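Local coordinates for protein 5-formaminoimidazole-4-carboxamide-1-(beta)-D-ribofuranosyl 5'-monophosphate synthetase (Methanocaldococcus jannaschii, PDB 2R7L) that catalyses the ATP- and formate-dependent formylation of the purine intermediate AICAR to FAICAR without folates, working as a homohexamer built as a dimer of trimers, at residues G35-L38 / S42-C45; L30-G35 / I88-G93; K183-L188 / N248-Y253. All blocks are in the same frame, centred on the assembly; numbering follows the deposited sequence.

Interaction 1: residues G35-L38 / S42-C45; sequences GAKL and STVC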
loop_
_atom_site.group_PDB
_atom_site.type_symbol
_atom_site.label_atom_id
_atom_site.label_comp_id
_atom_site.label_asym_id
_atom_site.label_seq_id
_atom_site.Cartn_x
_atom_site.Cartn_y
_atom_site.Cartn_z
ATOM N N GLY A 35 -2.414 3.111 16.506
ATOM C CA GLY A 35 -1.996 1.725 16.317
ATOM C C GLY A 35 -3.129 0.747 16.555
ATOM O O GLY A 35 -3.257 -0.252 15.852
ATOM N N ALA A 36 -3.944 1.035 17.564
ATOM C CA ALA A 36 -5.110 0.222 17.884
ATOM C C ALA A 36 -6.139 0.229 16.752
ATOM O O ALA A 36 -6.616 -0.819 16.341
ATOM C CB ALA A 36 -5.746 0.710 19.170
ATOM N N LYS A 37 -6.489 1.416 16.268
ATOM C CA LYS A 37 -7.394 1.540 15.148
ATOM C C LYS A 37 -6.874 0.747 13.950
ATOM O O LYS A 37 -7.628 0.028 13.304
ATOM C CB LYS A 37 -7.563 3.010 14.758
ATOM C CG LYS A 37 -8.304 3.851 15.781
ATOM C CD LYS A 37 -9.803 3.775 15.600
ATOM C CE LYS A 37 -10.246 4.579 14.389
ATOM N NZ LYS A 37 -11.726 4.636 14.270
ATOM N N LEU A 38 -5.581 0.885 13.663
ATOM C CA LEU A 38 -4.964 0.219 12.513
ATOM C C LEU A 38 -5.024 -1.297 12.642
ATOM O O LEU A 38 -4.973 -2.006 11.635
ATOM C CB LEU A 38 -3.499 0.668 12.321
ATOM C CG LEU A 38 -3.243 2.046 11.696
ATOM C CD1 LEU A 38 -1.764 2.416 11.779
ATOM C CD2 LEU A 38 -3.722 2.109 10.253
ATOM N N SER A 42 -11.682 -0.712 18.305
ATOM C CA SER A 42 -12.286 0.561 18.631
ATOM C C SER A 42 -11.537 1.083 19.869
ATOM O O SER A 42 -11.125 0.301 20.720
ATOM C CB SER A 42 -13.777 0.398 18.918
ATOM O OG SER A 42 -14.412 1.663 18.988
ATOM N N THR A 43 -11.344 2.396 19.952
ATOM C CA THR A 43 -10.466 2.970 20.971
ATOM C C THR A 43 -11.177 3.932 21.914
ATOM O O THR A 43 -12.058 4.687 21.499
ATOM C CB THR A 43 -9.325 3.761 20.330
ATOM O OG1 THR A 43 -9.879 4.740 19.444
ATOM C CG2 THR A 43 -8.387 2.844 19.561
ATOM N N VAL A 44 -10.750 3.923 23.175
ATOM C CA VAL A 44 -11.272 4.844 24.188
ATOM C C VAL A 44 -10.163 5.766 24.705
ATOM O O VAL A 44 -9.091 5.309 25.098
ATOM C CB VAL A 44 -11.883 4.071 25.377
ATOM C CG1 VAL A 44 -12.465 5.037 26.397
ATOM C CG2 VAL A 44 -12.947 3.089 24.884
ATOM N N CYS A 45 -10.428 7.063 24.702
ATOM C CA CYS A 45 -9.461 8.041 25.167
ATOM C C CYS A 45 -9.998 8.855 26.343
ATOM O O CYS A 45 -10.963 9.601 26.199
ATOM C CB CYS A 45 -9.096 8.983 24.026
ATOM S SG CYS A 45 -7.919 10.269 24.451
#
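The beta-alpha-beta unit made of strand 20-24, helix 29-38 and strand 43-47 closes its second connection here: Ala36 and Lys37 of the helix pack on Thr43 of the strand. Three residues separate the segments, and the CA atoms of Lys37 and Ser42 are the nearest pair across them, 6.1 Å apart. Two neighbouring helix residues share one methyl group. Ala36 CB points at the strand and meets Thr43 CG2 at 3.4 Å, tighter than a usual carbon-carbon contact, so the fit is close at this point. The Lys37 side chain passes at about a right angle to that of Thr43, its CG lying 3.9 Å from the same CG2. Bends at chi2 (-86°) and chi3 (-74°) turn the lysine chain alongside the threonine hydroxyl toward Asp62, with which its ammonium group forms a salt bridge; the same group is hydrogen-bonded to Gly40 O of a second subunit. With chi1 at 55°, Thr43 divides its two branches: CG2 serves the apolar contact, whereas OG1 is bound by hydrogen bonds to Val60 O and Asp62 N. The aliphatic part of Lys37 still skirts this hydroxyl, CD coming to 4.0 Å from Thr43 OG1.

Interaction 2: residues L30-G35 / I88-G93; sequences LHILKG and IVVPHG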
loop_
_atom_site.group_PDB
_atom_site.type_symbol
_atom_site.label_atom_id
_atom_site.label_comp_id
_atom_site.label_asym_id
_atom_site.label_seq_id
_atom_site.Cartn_x
_atom_site.Cartn_y
_atom_site.Cartn_z
ATOM N N LEU A 30 -1.335 9.137 21.169
ATOM C CA LEU A 30 -1.629 9.314 19.740
ATOM C C LEU A 30 -1.346 8.072 18.902
ATOM O O LEU A 30 -2.167 7.701 18.071
ATOM C CB LEU A 30 -0.911 10.526 19.159
ATOM C CG LEU A 30 -1.556 11.870 19.507
ATOM C CD1 LEU A 30 -0.733 13.023 18.959
ATOM C CD2 LEU A 30 -2.970 11.926 18.993
ATOM N N HIS A 31 -0.205 7.426 19.116
ATOM C CA HIS A 31 0.103 6.219 18.359
ATOM C C HIS A 31 -0.380 4.955 19.055
ATOM O O HIS A 31 -0.547 3.917 18.419
ATOM C CB HIS A 31 1.585 6.130 17.966
ATOM C CG HIS A 31 2.532 6.070 19.125
ATOM N ND1 HIS A 31 2.856 4.894 19.764
ATOM C CD2 HIS A 31 3.250 7.041 19.739
ATOM C CE1 HIS A 31 3.716 5.143 20.733
ATOM N NE2 HIS A 31 3.980 6.437 20.731
ATOM N N ILE A 32 -0.618 5.043 20.359
ATOM C CA ILE A 32 -1.285 3.961 21.060
ATOM C C ILE A 32 -2.695 3.788 20.501
ATOM O O ILE A 32 -3.148 2.664 20.270
ATOM C CB ILE A 32 -1.380 4.221 22.582
ATOM C CG1 ILE A 32 -0.029 3.977 23.255
ATOM C CG2 ILE A 32 -2.446 3.325 23.214
ATOM C CD1 ILE A 32 0.039 4.476 24.710
ATOM N N LEU A 33 -3.387 4.905 20.295
ATOM C CA LEU A 33 -4.747 4.870 19.787
ATOM C C LEU A 33 -4.750 4.608 18.272
ATOM O O LEU A 33 -5.492 3.747 17.788
ATOM C CB LEU A 33 -5.496 6.161 20.146
ATOM C CG LEU A 33 -5.686 6.459 21.640
ATOM C CD1 LEU A 33 -6.389 7.796 21.860
ATOM C CD2 LEU A 33 -6.438 5.335 22.353
ATOM N N LYS A 34 -3.913 5.333 17.532
ATOM C CA LYS A 34 -3.764 5.084 16.093
ATOM C C LYS A 34 -3.417 3.628 15.810
ATOM O O LYS A 34 -4.042 2.986 14.971
ATOM C CB LYS A 34 -2.707 5.993 15.465
ATOM C CG LYS A 34 -2.625 5.895 13.932
ATOM C CD LYS A 34 -3.942 6.279 13.287
ATOM C CE LYS A 34 -3.920 6.060 11.775
ATOM N NZ LYS A 34 -5.127 6.632 11.133
ATOM N N GLY A 35 -2.414 3.111 16.506
ATOM C CA GLY A 35 -1.996 1.725 16.317
ATOM C C GLY A 35 -3.129 0.747 16.555
ATOM O O GLY A 35 -3.257 -0.252 15.852
ATOM N N ILE A 88 -9.141 -2.847 27.542
ATOM C CA ILE A 88 -7.825 -3.145 28.091
ATOM C C ILE A 88 -7.039 -1.836 28.064
ATOM O O ILE A 88 -6.841 -1.246 26.995
ATOM C CB ILE A 88 -7.075 -4.183 27.259
ATOM C CG1 ILE A 88 -7.839 -5.512 27.234
ATOM C CG2 ILE A 88 -5.645 -4.375 27.784
ATOM C CD1 ILE A 88 -7.172 -6.577 26.378
ATOM N N VAL A 89 -6.609 -1.375 29.237
ATOM C CA VAL A 89 -5.867 -0.117 29.344
ATOM C C VAL A 89 -4.388 -0.297 29.018
ATOM O O VAL A 89 -3.737 -1.221 29.515
ATOM C CB VAL A 89 -5.998 0.508 30.745
ATOM C CG1 VAL A 89 -5.031 1.683 30.906
ATOM C CG2 VAL A 89 -7.433 0.956 30.987
ATOM N N VAL A 90 -3.865 0.583 28.168
ATOM C CA VAL A 90 -2.426 0.614 27.895
ATOM C C VAL A 90 -1.792 1.723 28.743
ATOM O O VAL A 90 -2.095 2.906 28.568
ATOM C CB VAL A 90 -2.121 0.818 26.390
ATOM C CG1 VAL A 90 -0.622 0.975 26.151
ATOM C CG2 VAL A 90 -2.665 -0.361 25.581
ATOM N N PRO A 91 -0.934 1.333 29.692
ATOM C CA PRO A 91 -0.379 2.296 30.628
ATOM C C PRO A 91 0.785 3.082 30.032
ATOM O O PRO A 91 1.515 2.578 29.169
ATOM C CB PRO A 91 0.118 1.410 31.768
ATOM C CG PRO A 91 0.530 0.155 31.090
ATOM C CD PRO A 91 -0.437 -0.033 29.943
ATOM N N HIS A 92 0.943 4.314 30.494
ATOM C CA HIS A 92 2.078 5.138 30.118
ATOM C C HIS A 92 2.410 6.186 31.190
ATOM O O HIS A 92 1.674 6.350 32.170
ATOM C CB HIS A 92 1.836 5.798 28.761
ATOM C CG HIS A 92 0.626 6.676 28.713
ATOM N ND1 HIS A 92 0.428 7.719 29.589
ATOM C CD2 HIS A 92 -0.428 6.694 27.864
ATOM C CE1 HIS A 92 -0.702 8.335 29.294
ATOM N NE2 HIS A 92 -1.244 7.730 28.252
ATOM N N GLY A 93 3.517 6.895 30.980
ATOM C CA GLY A 93 4.025 7.890 31.926
ATOM C C GLY A 93 2.992 8.786 32.581
ATOM O O GLY A 93 2.892 8.822 33.808
#
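Ile32 on helix 29-38 and Val90, in the segment that follows on from strand 87-89, reach toward each other tip to tip inside the N-terminal parallel alpha/beta domain, whose sheet has the strand order 63-66, 43-47, 20-24, 87-89. The helix belongs to the crossover from strand 20-24 to strand 43-47, and Ile32 extends from it to Val90 and His92. Both branches of the isoleucine are used. The delta end does most of the touching, with Ile32 CD1 at 3.8 Å from Val90 CG1, while CG2 lies beside the base of the same side chain, 4.1 Å from Val90 CB. An extended chi2 of 169° sets CD1 where it meets both Val90 CG1 and His92, whose side chain the isoleucine crosses obliquely. There the methyl sits near the plane of the imidazole, at the ring edge rather than over a face, 3.9 Å from His92 CD2. All three side chains are buried, and Thr23 of strand 20-24 touches both Ile32 and His92.

His92 occupies the N-cap position of helix 93-99, and two outside partners fix its ring. NE2 is hydrogen-bonded to Leu24 O, and the ring meets that of His27, a residue of the AICAR site, with the planes about 20° apart. The imidazole is thus a second-shell group, its side chain about 7 Å from the bound nucleotide at closest approach. While chi1 places CG between the backbone N and the carbonyl carbon, chi2 of 55° sets the ring's rotation, and together they present His92 CD2 to Ile32 CD1.

Interaction 3: residues K183-L188 / N248-Y253; sequences KKRGIL and NINPSY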
loop_
_atom_site.group_PDB
_atom_site.type_symbol
_atom_site.label_atom_id
_atom_site.label_comp_id
_atom_site.label_asym_id
_atom_site.label_seq_id
_atom_site.Cartn_x
_atom_site.Cartn_y
_atom_site.Cartn_z
ATOM N N LYS A 183 20.109 27.377 45.619
ATOM C CA LYS A 183 19.377 27.520 46.870
ATOM C C LYS A 183 18.881 28.954 47.026
ATOM O O LYS A 183 17.705 29.184 47.311
ATOM C CB LYS A 183 20.275 27.122 48.047
ATOM C CG LYS A 183 19.658 27.278 49.432
ATOM C CD LYS A 183 20.500 26.546 50.478
ATOM C CE LYS A 183 20.049 26.848 51.903
ATOM N NZ LYS A 183 20.570 28.154 52.396
ATOM N N LYS A 184 19.779 29.911 46.815
ATOM C CA LYS A 184 19.453 31.326 46.965
ATOM C C LYS A 184 18.547 31.837 45.844
ATOM O O LYS A 184 17.858 32.845 46.003
ATOM C CB LYS A 184 20.734 32.166 47.047
ATOM C CG LYS A 184 21.599 31.887 48.276
ATOM C CD LYS A 184 20.906 32.313 49.572
ATOM C CE LYS A 184 21.797 32.079 50.795
ATOM N NZ LYS A 184 21.184 32.565 52.069
ATOM N N ARG A 185 18.550 31.139 44.712
ATOM C CA ARG A 185 17.718 31.518 43.572
ATOM C C ARG A 185 16.323 30.913 43.676
ATOM O O ARG A 185 15.463 31.163 42.831
ATOM C CB ARG A 185 18.384 31.112 42.254
ATOM C CG ARG A 185 19.754 31.735 42.052
ATOM C CD ARG A 185 20.394 31.304 40.744
ATOM N NE ARG A 185 19.966 32.138 39.626
ATOM C CZ ARG A 185 20.698 32.362 38.540
ATOM N NH1 ARG A 185 21.903 31.820 38.426
ATOM N NH2 ARG A 185 20.229 33.137 37.571
ATOM N N GLY A 186 16.109 30.112 44.715
ATOM C CA GLY A 186 14.797 29.536 44.992
ATOM C C GLY A 186 14.464 28.310 44.163
ATOM O O GLY A 186 13.372 27.752 44.277
ATOM N N ILE A 187 15.407 27.887 43.329
ATOM C CA ILE A 187 15.206 26.726 42.471
ATOM C C ILE A 187 15.266 25.434 43.285
ATOM O O ILE A 187 14.575 24.462 42.980
ATOM C CB ILE A 187 16.257 26.674 41.332
ATOM C CG1 ILE A 187 16.272 27.988 40.540
ATOM C CG2 ILE A 187 16.003 25.486 40.411
ATOM C CD1 ILE A 187 14.961 28.317 39.846
ATOM N N LEU A 188 16.082 25.435 44.334
ATOM C CA LEU A 188 16.329 24.217 45.094
ATOM C C LEU A 188 16.264 24.459 46.600
ATOM O O LEU A 188 16.671 25.513 47.088
ATOM C CB LEU A 188 17.693 23.643 44.711
ATOM C CG LEU A 188 17.846 22.124 44.743
ATOM C CD1 LEU A 188 16.884 21.469 43.767
ATOM C CD2 LEU A 188 19.278 21.751 44.412
ATOM N N ASN A 248 24.701 34.563 32.975
ATOM C CA ASN A 248 24.510 33.884 34.249
ATOM C C ASN A 248 23.332 32.929 34.128
ATOM O O ASN A 248 22.214 33.239 34.543
ATOM C CB ASN A 248 24.295 34.892 35.381
ATOM C CG ASN A 248 25.502 35.794 35.597
ATOM O OD1 ASN A 248 26.649 35.336 35.570
ATOM N ND2 ASN A 248 25.248 37.082 35.810
ATOM N N ILE A 249 23.594 31.765 33.545
ATOM C CA ILE A 249 22.534 30.838 33.187
ATOM C C ILE A 249 22.903 29.418 33.596
ATOM O O ILE A 249 24.018 28.961 33.352
ATOM C CB ILE A 249 22.240 30.909 31.666
ATOM C CG1 ILE A 249 21.033 30.043 31.286
ATOM C CG2 ILE A 249 23.479 30.529 30.860
ATOM C CD1 ILE A 249 20.561 30.264 29.854
ATOM N N ASN A 250 21.967 28.732 34.242
ATOM C CA ASN A 250 22.171 27.339 34.607
ATOM C C ASN A 250 21.435 26.427 33.636
ATOM O O ASN A 250 20.341 26.766 33.173
ATOM C CB ASN A 250 21.672 27.082 36.029
ATOM C CG ASN A 250 22.371 27.950 37.056
ATOM O OD1 ASN A 250 21.736 28.761 37.732
ATOM N ND2 ASN A 250 23.686 27.791 37.171
ATOM N N PRO A 251 22.035 25.272 33.317
ATOM C CA PRO A 251 21.359 24.303 32.462
ATOM C C PRO A 251 20.168 23.655 33.155
ATOM O O PRO A 251 20.180 23.443 34.370
ATOM C CB PRO A 251 22.440 23.248 32.197
ATOM C CG PRO A 251 23.372 23.357 33.363
ATOM C CD PRO A 251 23.381 24.820 33.714
ATOM N N SER A 252 19.138 23.364 32.375
ATOM C CA SER A 252 18.061 22.502 32.821
ATOM C C SER A 252 17.839 21.436 31.756
ATOM O O SER A 252 18.263 21.597 30.611
ATOM C CB SER A 252 16.787 23.302 33.069
ATOM O OG SER A 252 16.568 24.219 32.019
ATOM N N TYR A 253 17.184 20.349 32.141
ATOM C CA TYR A 253 17.060 19.181 31.275
ATOM C C TYR A 253 15.604 18.728 31.157
ATOM O O TYR A 253 15.294 17.548 31.286
ATOM C CB TYR A 253 17.957 18.055 31.802
ATOM C CG TYR A 253 19.429 18.417 31.778
ATOM C CD1 TYR A 253 20.268 17.918 30.788
ATOM C CD2 TYR A 253 19.976 19.275 32.734
ATOM C CE1 TYR A 253 21.610 18.250 30.753
ATOM C CE2 TYR A 253 21.325 19.620 32.702
ATOM C CZ TYR A 253 22.133 19.101 31.711
ATOM O OH TYR A 253 23.466 19.431 31.666
#
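Arg185 and Asn250 bring a guanidinium nitrogen and an amide oxygen together at the protein surface, Arg185 NH1 lying 3.1 Å from Asn250 OD1. The separation would suit a hydrogen bond, but the angle is poor, so the pair is better read as a close polar approach. Consistent with this, the guanidinium and amide planes are turned 72° apart, and Asn250 OD1 stands oblique to the guanidinium. The other terminal nitrogen, NH2, is directed to the backbone of Asn248, whose carbonyl oxygen lies in the guanidinium plane at its edge. At 3.6 Å between Arg185 NH2 and Asn248 O, that approach is long, so the arginine comes up to two residues of the loop without a hydrogen bond to either. An extended chi2 followed by a bend at chi3 of 85° sets the guanidinium across this loop.

Both segments lie in the ATP-grasp part of the enzyme. Arg185 follows helix 172-184, and the loop 248-252 runs between helix 241-245 and strand 253-263, a strand of an antiparallel sheet. Directly after the arginine the chain turns out of the helix at Gly186, where phi is 81°; Gly186 N still bonds back to Lys183 O at 3.2 Å. The helix adds a long, weak ion pair from Asp181 to Arg185 NH1, and the side chain of Asn250 rests on Asp181 and Leu182. On the loop side, the backbone oxygen of Asn250 accepts a hydrogen bond from Asn232 ND2. Three residues farther along, Tyr253 touches the bound ATP.

Interactions 1 and 2 are two contacts of a single helix, 29-38, with the same parallel sheet. They share Gly35, their centres are 8 Å apart, and they touch directly where Thr43 CG2 lies 3.5 Å from Leu33 O. Interaction 1 is away from the annotated sites and faces a second subunit, whereas the His92 side chain in interaction 2 neighbours those of His27 and Ser94, which bind AICAR, and is about 7 Å from the bound nucleotide and 12 Å from ATP. Interaction 3 lies on the opposite side of the chain's centre, its own centre about 35 Å from that of interaction 2; there the side chain of Asn250 is about 13 Å from ATP, which Tyr253 of the same segment touches.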